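PDB 2QTE: novel immune-type receptor 11 from Ictalurus punctatus, which probably acts as a cell-surface immune receptor of the NITR family, recognising allogeneic cells through an immunoglobulin variable-type extracellular domain. Local coordinates for residues A[13-24]-A[73-84]; A[4-13]-A[103-111]. The protein carries 1 engineered substitution. All coordinates share one frame; numbering follows the deposited sequence.

Interaction 1: residues A[13-24]-A[73-84]; sequences RGENVTMECSMS and DQKFDLNIIGAR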
loop_
_atom_site.group_PDB
_atom_site.type_symbol
_atom_site.label_atom_id
_atom_site.label_comp_id
_atom_site.label_asym_id
_atom_site.label_seq_id
_atom_site.Cartn_x
_atom_site.Cartn_y
_atom_site.Cartn_z
ATOM N N ARG A 13 -15.702 15.151 13.531
ATOM C CA ARG A 13 -16.939 14.664 12.973
ATOM C C ARG A 13 -17.661 15.791 12.213
ATOM O O ARG A 13 -17.828 16.892 12.733
ATOM C CB ARG A 13 -17.827 14.114 14.111
ATOM C CG ARG A 13 -19.185 13.528 13.711
ATOM C CD ARG A 13 -19.022 12.190 12.996
ATOM N NE ARG A 13 -20.267 11.426 12.817
ATOM C CZ ARG A 13 -21.199 11.664 11.890
ATOM N NH1 ARG A 13 -21.075 12.679 11.039
ATOM N NH2 ARG A 13 -22.275 10.887 11.819
ATOM N N GLY A 14 -18.018 15.521 10.963
ATOM C CA GLY A 14 -18.816 16.439 10.176
ATOM C C GLY A 14 -18.026 17.479 9.424
ATOM O O GLY A 14 -18.615 18.287 8.718
ATOM N N GLU A 15 -16.703 17.440 9.565
ATOM C CA GLU A 15 -15.800 18.359 8.847
ATOM C C GLU A 15 -15.623 17.991 7.344
ATOM O O GLU A 15 -15.777 16.836 6.955
ATOM C CB GLU A 15 -14.458 18.421 9.619
ATOM C CG GLU A 15 -13.323 19.224 8.985
ATOM C CD GLU A 15 -12.215 19.591 9.961
ATOM O OE1 GLU A 15 -12.296 19.266 11.175
ATOM O OE2 GLU A 15 -11.260 20.238 9.491
ATOM N N ASN A 16 -15.396 18.987 6.495
ATOM C CA ASN A 16 -15.101 18.686 5.101
ATOM C C ASN A 16 -13.620 18.592 4.923
ATOM O O ASN A 16 -12.870 19.384 5.491
ATOM C CB ASN A 16 -15.711 19.700 4.126
ATOM C CG ASN A 16 -17.181 19.896 4.365
ATOM O OD1 ASN A 16 -17.879 18.960 4.735
ATOM N ND2 ASN A 16 -17.643 21.105 4.209
ATOM N N VAL A 17 -13.174 17.604 4.164
ATOM C CA VAL A 17 -11.751 17.450 3.985
ATOM C C VAL A 17 -11.358 17.086 2.549
ATOM O O VAL A 17 -12.102 16.406 1.834
ATOM C CB VAL A 17 -11.133 16.471 5.037
ATOM C CG1 VAL A 17 -11.931 15.177 5.167
ATOM C CG2 VAL A 17 -9.657 16.174 4.704
ATOM N N THR A 18 -10.179 17.553 2.151
ATOM C CA THR A 18 -9.549 17.173 0.864
ATOM C C THR A 18 -8.140 16.639 1.066
ATOM O O THR A 18 -7.333 17.289 1.707
ATOM C CB THR A 18 -9.527 18.377 -0.041
ATOM O OG1 THR A 18 -10.892 18.756 -0.302
ATOM C CG2 THR A 18 -8.773 18.081 -1.348
ATOM N N MET A 19 -7.864 15.429 0.581
ATOM C CA MET A 19 -6.498 14.891 0.612
ATOM C C MET A 19 -5.950 14.951 -0.809
ATOM O O MET A 19 -6.589 14.534 -1.748
ATOM C CB MET A 19 -6.477 13.470 1.163
ATOM C CG MET A 19 -7.153 13.372 2.466
ATOM S SD MET A 19 -7.339 11.741 3.183
ATOM C CE MET A 19 -8.905 11.170 2.477
ATOM N N GLU A 20 -4.747 15.466 -0.942
ATOM C CA GLU A 20 -4.196 15.880 -2.203
ATOM C C GLU A 20 -3.255 14.849 -2.832
ATOM O O GLU A 20 -2.573 14.125 -2.129
ATOM C CB GLU A 20 -3.422 17.164 -1.962
ATOM C CG GLU A 20 -4.281 18.422 -1.838
ATOM C CD GLU A 20 -4.531 18.841 -0.407
ATOM O OE1 GLU A 20 -5.497 19.619 -0.172
ATOM O OE2 GLU A 20 -3.766 18.398 0.487
ATOM N N CYS A 21 -3.253 14.771 -4.155
ATOM C CA CYS A 21 -2.271 14.006 -4.893
ATOM C C CYS A 21 -2.047 14.766 -6.197
ATOM O O CYS A 21 -3.006 15.072 -6.887
ATOM C CB CYS A 21 -2.800 12.619 -5.201
ATOM S SG CYS A 21 -1.710 11.556 -6.204
ATOM N N SER A 22 -0.799 15.085 -6.534
ATOM C CA SER A 22 -0.535 15.821 -7.781
ATOM C C SER A 22 -0.531 14.906 -9.004
ATOM O O SER A 22 -0.250 13.704 -8.917
ATOM C CB SER A 22 0.730 16.686 -7.678
ATOM O OG SER A 22 1.003 17.377 -8.901
ATOM N N MET A 23 -0.860 15.491 -10.146
ATOM C CA MET A 23 -1.017 14.786 -11.404
ATOM C C MET A 23 0.204 15.057 -12.293
ATOM O O MET A 23 0.534 14.261 -13.182
ATOM C CB MET A 23 -2.303 15.288 -12.093
ATOM C CG MET A 23 -2.828 14.453 -13.217
ATOM S SD MET A 23 -3.584 12.972 -12.581
ATOM C CE MET A 23 -5.333 13.362 -12.639
ATOM N N SER A 24 0.883 16.174 -12.039
ATOM C CA SER A 24 1.879 16.682 -12.985
ATOM C C SER A 24 2.784 15.572 -13.540
ATOM O O SER A 24 2.986 15.494 -14.759
ATOM C CB SER A 24 2.664 17.881 -12.425
ATOM O OG SER A 24 2.763 17.875 -11.001
ATOM N N ASP A 73 -5.836 18.443 -14.963
ATOM C CA ASP A 73 -4.450 18.311 -15.441
ATOM C C ASP A 73 -3.429 18.352 -14.305
ATOM O O ASP A 73 -2.262 17.955 -14.467
ATOM C CB ASP A 73 -4.127 19.430 -16.448
ATOM C CG ASP A 73 -4.511 19.073 -17.889
ATOM O OD1 ASP A 73 -4.780 20.035 -18.662
ATOM O OD2 ASP A 73 -4.551 17.858 -18.261
ATOM N N GLN A 74 -3.864 18.863 -13.155
ATOM C CA GLN A 74 -2.939 19.118 -12.077
ATOM C C GLN A 74 -3.273 18.332 -10.823
ATOM O O GLN A 74 -2.390 18.125 -9.986
ATOM C CB GLN A 74 -2.832 20.620 -11.787
ATOM C CG GLN A 74 -2.231 21.451 -12.979
ATOM C CD GLN A 74 -3.302 22.001 -13.938
ATOM O OE1 GLN A 74 -3.737 21.326 -14.884
ATOM N NE2 GLN A 74 -3.730 23.235 -13.684
ATOM N N LYS A 75 -4.515 17.862 -10.706
ATOM C CA LYS A 75 -5.021 17.369 -9.423
ATOM C C LYS A 75 -5.639 16.002 -9.505
ATOM O O LYS A 75 -6.313 15.669 -10.474
ATOM C CB LYS A 75 -6.089 18.325 -8.876
ATOM C CG LYS A 75 -5.581 19.694 -8.500
ATOM C CD LYS A 75 -6.697 20.564 -7.964
ATOM C CE LYS A 75 -6.188 21.950 -7.678
ATOM N NZ LYS A 75 -7.010 22.640 -6.642
ATOM N N PHE A 76 -5.442 15.206 -8.470
ATOM C CA PHE A 76 -6.183 13.985 -8.360
ATOM C C PHE A 76 -6.556 13.910 -6.886
ATOM O O PHE A 76 -6.098 13.017 -6.149
ATOM C CB PHE A 76 -5.291 12.847 -8.831
ATOM C CG PHE A 76 -5.975 11.517 -8.927
ATOM C CD1 PHE A 76 -7.013 11.309 -9.833
ATOM C CD2 PHE A 76 -5.561 10.448 -8.138
ATOM C CE1 PHE A 76 -7.647 10.093 -9.927
ATOM C CE2 PHE A 76 -6.208 9.220 -8.236
ATOM C CZ PHE A 76 -7.241 9.034 -9.125
ATOM N N ASP A 77 -7.336 14.886 -6.439
ATOM C CA ASP A 77 -7.557 15.052 -4.979
ATOM C C ASP A 77 -8.853 14.408 -4.523
ATOM O O ASP A 77 -9.861 14.527 -5.182
ATOM C CB ASP A 77 -7.572 16.512 -4.587
ATOM C CG ASP A 77 -6.349 17.282 -5.089
ATOM O OD1 ASP A 77 -5.309 16.651 -5.415
ATOM O OD2 ASP A 77 -6.422 18.521 -5.101
ATOM N N LEU A 78 -8.819 13.790 -3.344
ATOM C CA LEU A 78 -9.955 13.078 -2.810
ATOM C C LEU A 78 -10.678 13.995 -1.780
ATOM O O LEU A 78 -10.031 14.523 -0.905
ATOM C CB LEU A 78 -9.398 11.801 -2.163
ATOM C CG LEU A 78 -10.307 10.741 -1.544
ATOM C CD1 LEU A 78 -11.298 10.201 -2.549
ATOM C CD2 LEU A 78 -9.400 9.632 -0.991
ATOM N N ASN A 79 -11.990 14.207 -1.896
ATOM C CA ASN A 79 -12.728 15.018 -0.923
ATOM C C ASN A 79 -13.711 14.146 -0.131
ATOM O O ASN A 79 -14.183 13.132 -0.632
ATOM C CB ASN A 79 -13.556 16.062 -1.616
ATOM C CG ASN A 79 -12.820 16.740 -2.742
ATOM O OD1 ASN A 79 -11.791 17.350 -2.491
ATOM N ND2 ASN A 79 -13.333 16.647 -3.969
ATOM N N ILE A 80 -13.982 14.538 1.107
ATOM C CA ILE A 80 -15.097 13.989 1.895
ATOM C C ILE A 80 -15.944 15.166 2.375
ATOM O O ILE A 80 -15.387 16.131 2.903
ATOM C CB ILE A 80 -14.653 13.215 3.159
ATOM C CG1 ILE A 80 -13.600 12.133 2.861
ATOM C CG2 ILE A 80 -15.831 12.488 3.738
ATOM C CD1 ILE A 80 -12.212 12.666 2.542
ATOM N N ILE A 81 -17.267 15.121 2.171
ATOM C CA ILE A 81 -18.110 16.156 2.771
ATOM C C ILE A 81 -18.746 15.497 4.014
ATOM O O ILE A 81 -19.415 14.477 3.898
ATOM C CB ILE A 81 -19.082 16.864 1.748
ATOM C CG1 ILE A 81 -18.263 17.780 0.788
ATOM C CG2 ILE A 81 -20.088 17.840 2.473
ATOM C CD1 ILE A 81 -18.991 18.186 -0.492
ATOM N N GLY A 82 -18.516 16.041 5.196
ATOM C CA GLY A 82 -19.122 15.462 6.415
ATOM C C GLY A 82 -18.439 14.212 6.932
ATOM O O GLY A 82 -19.057 13.143 6.987
ATOM N N ALA A 83 -17.163 14.345 7.327
ATOM C CA ALA A 83 -16.327 13.215 7.848
ATOM C C ALA A 83 -16.946 12.415 9.010
ATOM O O ALA A 83 -17.606 12.997 9.902
ATOM C CB ALA A 83 -14.955 13.756 8.253
ATOM N N ARG A 84 -16.778 11.095 8.996
ATOM C CA ARG A 84 -17.187 10.304 10.157
ATOM C C ARG A 84 -16.051 9.425 10.662
ATOM O O ARG A 84 -15.071 9.164 9.929
ATOM C CB ARG A 84 -18.506 9.549 9.970
ATOM C CG ARG A 84 -18.605 8.424 8.941
ATOM C CD ARG A 84 -20.109 8.217 8.518
ATOM N NE ARG A 84 -20.825 9.511 8.430
ATOM C CZ ARG A 84 -22.051 9.710 7.925
ATOM N NH1 ARG A 84 -22.773 8.721 7.386
ATOM N NH2 ARG A 84 -22.546 10.929 7.946
#

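Interaction 2: residues A[4-13]-A[103-111]; sequences KELHVKTVKR and FTSGTRLQF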
loop_
_atom_site.group_PDB
_atom_site.type_symbol
_atom_site.label_atom_id
_atom_site.label_comp_id
_atom_site.label_asym_id
_atom_site.label_seq_id
_atom_site.Cartn_x
_atom_site.Cartn_y
_atom_site.Cartn_z
ATOM N N LYS A 4 8.899 9.634 1.201
ATOM C CA LYS A 4 7.829 10.613 1.291
ATOM C C LYS A 4 7.044 10.428 2.591
ATOM O O LYS A 4 6.517 9.338 2.875
ATOM C CB LYS A 4 6.903 10.457 0.087
ATOM C CG LYS A 4 6.595 11.733 -0.726
ATOM C CD LYS A 4 5.812 12.775 0.082
ATOM C CE LYS A 4 4.875 13.610 -0.804
ATOM N NZ LYS A 4 5.567 14.349 -1.925
ATOM N N GLU A 5 6.975 11.495 3.381
ATOM C CA GLU A 5 6.187 11.495 4.605
ATOM C C GLU A 5 4.736 11.709 4.210
ATOM O O GLU A 5 4.408 12.469 3.272
ATOM C CB GLU A 5 6.656 12.616 5.530
ATOM C CG GLU A 5 6.024 12.625 6.901
ATOM C CD GLU A 5 6.772 11.785 7.950
ATOM O OE1 GLU A 5 7.728 11.074 7.610
ATOM O OE2 GLU A 5 6.409 11.867 9.135
ATOM N N LEU A 6 3.872 11.019 4.934
ATOM C CA LEU A 6 2.470 11.238 4.841
ATOM C C LEU A 6 2.152 12.591 5.447
ATOM O O LEU A 6 2.788 13.027 6.400
ATOM C CB LEU A 6 1.714 10.187 5.661
ATOM C CG LEU A 6 1.864 8.723 5.302
ATOM C CD1 LEU A 6 1.067 7.930 6.361
ATOM C CD2 LEU A 6 1.324 8.505 3.885
ATOM N N HIS A 7 1.150 13.238 4.880
ATOM C CA HIS A 7 0.531 14.408 5.478
ATOM C C HIS A 7 -0.376 13.924 6.615
ATOM O O HIS A 7 -0.999 12.900 6.470
ATOM C CB HIS A 7 -0.324 15.076 4.405
ATOM C CG HIS A 7 0.469 15.766 3.330
ATOM N ND1 HIS A 7 0.542 15.291 2.031
ATOM C CD2 HIS A 7 1.205 16.907 3.359
ATOM C CE1 HIS A 7 1.295 16.109 1.312
ATOM N NE2 HIS A 7 1.712 17.093 2.093
ATOM N N VAL A 8 -0.412 14.620 7.756
ATOM C CA VAL A 8 -1.325 14.248 8.830
ATOM C C VAL A 8 -2.457 15.263 8.875
ATOM O O VAL A 8 -2.212 16.471 8.905
ATOM C CB VAL A 8 -0.656 14.100 10.223
ATOM C CG1 VAL A 8 -1.667 13.556 11.243
ATOM C CG2 VAL A 8 0.568 13.170 10.154
ATOM N N LYS A 9 -3.695 14.771 8.840
ATOM C CA LYS A 9 -4.866 15.649 8.818
ATOM C C LYS A 9 -5.753 15.265 9.978
ATOM O O LYS A 9 -6.171 14.104 10.094
ATOM C CB LYS A 9 -5.615 15.500 7.500
ATOM C CG LYS A 9 -4.999 16.318 6.360
ATOM C CD LYS A 9 -6.050 16.939 5.442
ATOM C CE LYS A 9 -5.394 17.659 4.241
ATOM N NZ LYS A 9 -5.223 19.144 4.423
ATOM N N THR A 10 -5.989 16.232 10.862
ATOM C CA THR A 10 -6.823 16.028 12.039
ATOM C C THR A 10 -8.104 16.778 11.846
ATOM O O THR A 10 -8.089 17.968 11.605
ATOM C CB THR A 10 -6.150 16.539 13.304
ATOM O OG1 THR A 10 -4.807 16.050 13.356
ATOM C CG2 THR A 10 -6.915 16.069 14.526
ATOM N N VAL A 11 -9.217 16.063 11.926
ATOM C CA VAL A 11 -10.514 16.610 11.621
ATOM C C VAL A 11 -11.487 16.233 12.741
ATOM O O VAL A 11 -11.244 15.276 13.477
ATOM C CB VAL A 11 -11.063 16.086 10.253
ATOM C CG1 VAL A 11 -10.098 16.412 9.093
ATOM C CG2 VAL A 11 -11.382 14.573 10.311
ATOM N N LYS A 12 -12.575 17.001 12.872
ATOM C CA LYS A 12 -13.720 16.598 13.709
ATOM C C LYS A 12 -14.864 15.966 12.875
ATOM O O LYS A 12 -14.983 16.217 11.668
ATOM C CB LYS A 12 -14.249 17.809 14.473
ATOM C CG LYS A 12 -13.152 18.567 15.220
ATOM C CD LYS A 12 -13.636 19.831 15.847
ATOM C CE LYS A 12 -12.684 20.249 17.006
ATOM N NZ LYS A 12 -11.550 21.047 16.466
ATOM N N ARG A 13 -15.702 15.151 13.531
ATOM C CA ARG A 13 -16.939 14.664 12.973
ATOM C C ARG A 13 -17.661 15.791 12.213
ATOM O O ARG A 13 -17.828 16.892 12.733
ATOM C CB ARG A 13 -17.827 14.114 14.111
ATOM C CG ARG A 13 -19.185 13.528 13.711
ATOM C CD ARG A 13 -19.022 12.190 12.996
ATOM N NE ARG A 13 -20.267 11.426 12.817
ATOM C CZ ARG A 13 -21.199 11.664 11.890
ATOM N NH1 ARG A 13 -21.075 12.679 11.039
ATOM N NH2 ARG A 13 -22.275 10.887 11.819
ATOM N N PHE A 103 3.917 4.871 -4.802
ATOM C CA PHE A 103 3.018 5.833 -4.138
ATOM C C PHE A 103 3.733 7.136 -3.990
ATOM O O PHE A 103 4.824 7.167 -3.438
ATOM C CB PHE A 103 2.626 5.318 -2.748
ATOM C CG PHE A 103 1.835 4.037 -2.772
ATOM C CD1 PHE A 103 0.488 4.048 -3.133
ATOM C CD2 PHE A 103 2.424 2.816 -2.459
ATOM C CE1 PHE A 103 -0.240 2.878 -3.164
ATOM C CE2 PHE A 103 1.687 1.647 -2.462
ATOM C CZ PHE A 103 0.365 1.671 -2.837
ATOM N N THR A 104 3.129 8.226 -4.476
ATOM C CA THR A 104 3.787 9.516 -4.522
ATOM C C THR A 104 3.352 10.491 -3.446
ATOM O O THR A 104 3.989 11.529 -3.271
ATOM C CB THR A 104 3.630 10.192 -5.897
ATOM O OG1 THR A 104 2.240 10.251 -6.236
ATOM C CG2 THR A 104 4.347 9.409 -6.941
ATOM N N SER A 105 2.273 10.170 -2.732
ATOM C CA SER A 105 1.807 10.965 -1.589
ATOM C C SER A 105 0.806 10.168 -0.748
ATOM O O SER A 105 0.320 9.109 -1.163
ATOM C CB SER A 105 1.231 12.315 -2.033
ATOM O OG SER A 105 0.213 12.184 -3.023
ATOM N N GLY A 106 0.526 10.643 0.448
ATOM C CA GLY A 106 -0.543 10.016 1.228
ATOM C C GLY A 106 -0.889 10.844 2.428
ATOM O O GLY A 106 -0.163 11.771 2.775
ATOM N N THR A 107 -1.986 10.495 3.090
ATOM C CA THR A 107 -2.462 11.274 4.213
ATOM C C THR A 107 -2.927 10.292 5.235
ATOM O O THR A 107 -3.568 9.312 4.920
ATOM C CB THR A 107 -3.652 12.182 3.792
ATOM O OG1 THR A 107 -3.172 13.186 2.904
ATOM C CG2 THR A 107 -4.299 12.871 4.989
ATOM N N ARG A 108 -2.594 10.573 6.480
ATOM C CA ARG A 108 -3.133 9.842 7.587
ATOM C C ARG A 108 -4.232 10.720 8.175
ATOM O O ARG A 108 -3.945 11.762 8.749
ATOM C CB ARG A 108 -2.086 9.615 8.647
ATOM C CG ARG A 108 -2.699 8.822 9.854
ATOM C CD ARG A 108 -1.616 8.039 10.615
ATOM N NE ARG A 108 -0.556 8.952 11.051
ATOM C CZ ARG A 108 -0.649 9.760 12.105
ATOM N NH1 ARG A 108 -1.731 9.777 12.864
ATOM N NH2 ARG A 108 0.357 10.543 12.409
ATOM N N LEU A 109 -5.470 10.304 7.989
ATOM C CA LEU A 109 -6.610 11.053 8.455
ATOM C C LEU A 109 -7.007 10.538 9.815
ATOM O O LEU A 109 -7.261 9.343 10.010
ATOM C CB LEU A 109 -7.764 10.942 7.435
ATOM C CG LEU A 109 -9.023 11.792 7.689
ATOM C CD1 LEU A 109 -8.761 13.267 7.345
ATOM C CD2 LEU A 109 -10.171 11.234 6.855
ATOM N N GLN A 110 -7.070 11.456 10.778
ATOM C CA GLN A 110 -7.317 11.044 12.140
ATOM C C GLN A 110 -8.283 12.000 12.805
ATOM O O GLN A 110 -8.472 13.146 12.386
ATOM C CB GLN A 110 -6.004 11.003 12.939
ATOM C CG GLN A 110 -5.518 12.394 13.364
ATOM C CD GLN A 110 -4.236 12.352 14.161
ATOM O OE1 GLN A 110 -3.873 11.299 14.692
ATOM N NE2 GLN A 110 -3.531 13.498 14.234
ATOM N N PHE A 111 -8.907 11.467 13.833
ATOM C CA PHE A 111 -9.681 12.252 14.734
ATOM C C PHE A 111 -8.984 12.374 16.088
ATOM O O PHE A 111 -8.041 11.605 16.369
ATOM C CB PHE A 111 -11.032 11.591 14.855
ATOM C CG PHE A 111 -11.818 11.596 13.553
ATOM C CD1 PHE A 111 -12.859 12.501 13.357
ATOM C CD2 PHE A 111 -11.500 10.698 12.524
ATOM C CE1 PHE A 111 -13.582 12.501 12.156
ATOM C CE2 PHE A 111 -12.214 10.694 11.323
ATOM C CZ PHE A 111 -13.259 11.596 11.141
ATOM O OXT PHE A 111 -9.435 13.269 16.833
HETATM O O HOH W 1 5.276 13.554 -4.544
HETATM O O HOH W 2 2.513 12.719 1.167
HETATM O O HOH W 3 -11.335 15.456 15.914
#

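Interaction 1: residues A[13-24]-A[73-84]
Val17 and Met19 pair with Ile80 and Leu78 as antiparallel hydrogen-bonded pairs. Two backbone bonds join each pair; Val17 O accepts from Ile80 N at 2.7 Å. Beyond the strands, Gly14 N gives to Ala83 O at 2.8 Å, and Ala83 N gives to Glu15 O at 2.9 Å. Gly14 and Gly82 both have positive phi, which by itself favours glycine, where the paired segments leave the strands.

Side chains add three polar links. Asp77 OD1 accepts from Cys21 N at 3.1 Å, met from above the carboxylate plane. CG of Asp77 is anti to its carbonyl carbon (chi1 -52°), which brings the carboxylate across to Cys21. An alanine here is likely to leave Cys21 N without this acceptor, at the residue that carries the disulfide. Thr18 OG1 donates to Asn79 OD1 at 2.8 Å, and Gly82 N donates to Asn16 OD1.

On the face of Val17, Met19, Leu78 and Ile80, Ile80 CD1 lies 3.6 Å from Val17 CG1 and the same distance from Met19 CE. Past the strand end, Met23 bends its chain at both chi2 and chi3, and its SD makes an oblique Met-aromatic contact with the Phe76 ring.

Strand 67-71 flanks strand 76-80 on its other edge, and Asn79 ND2 hydrogen-bonds Ser68 OG. Strand 32-37 of the facing sheet supplies Trp34, whose ring meets Phe76, and strand 89-97 supplies Cys93 for the disulfide to Cys21.

Interaction 2: residues A[4-13]-A[103-111]
The N-terminal edge strand of the immunoglobulin V-type domain, 7-10, runs parallel to residues 103-110 of the last strand, 100-110, at an angle of 27°. His7 N gives to Gly106 O, and His7 O takes Arg108 N at 2.8 Å. Lys9 repeats the pattern with Arg108 O and Gln110 N. Val11 N then bonds Gln110 O at 3.0 Å.

One face carries Val8, Thr10, Arg108 and Gln110. Val8 CG1 lies over one face of the Arg108 guanidinium, offset toward its rim. Gln110 NE2 donates to Thr10 OG1 at 3.0 Å, with the oxygen close to the amide plane. Gln110 CG sits between the backbone N and the carbonyl carbon (chi1 77°), and the extended chain beyond it brings the amide across to Thr10.

On the other face Lys9 CB meets Leu109 CD1 at 3.9 Å. Val11 CG1 touches the same methyl at 3.8 Å. Val11 CG2 makes a CH-pi contact over the Phe111 ring, 3.8 Å from its centroid. At the Lys4 end one water links Lys4 NZ and Thr104 O, and another links Glu5 O and Gly106 N.

Another copy of the protein packs on Lys4 to Leu6. Parallel pairing of the first and last strands in an otherwise antiparallel sheet is typical of V-set domains, where A' pairs with G.

How the interactions relate
The two contacts lie in the two sheets of one beta-sandwich, with centres about 11 Å apart. Interaction 1 joins strands 17-19 and 76-80 in the three-stranded sheet. Interaction 2 closes the edge of the six-stranded sheet. Along the chain, interaction 1 is nested within the loop closed by interaction 2. Arg13 belongs to both, on the link where the chain passes from strand 7-10 to strand 17-19. The contacts also touch directly: Lys9 CE packs on Thr18 O, and Phe111 CZ on Arg84 O. Ser105 reaches Cys21, whose disulfide to Cys93 ties the sheets together. The chain's two ends are thus built into the V-type sandwich.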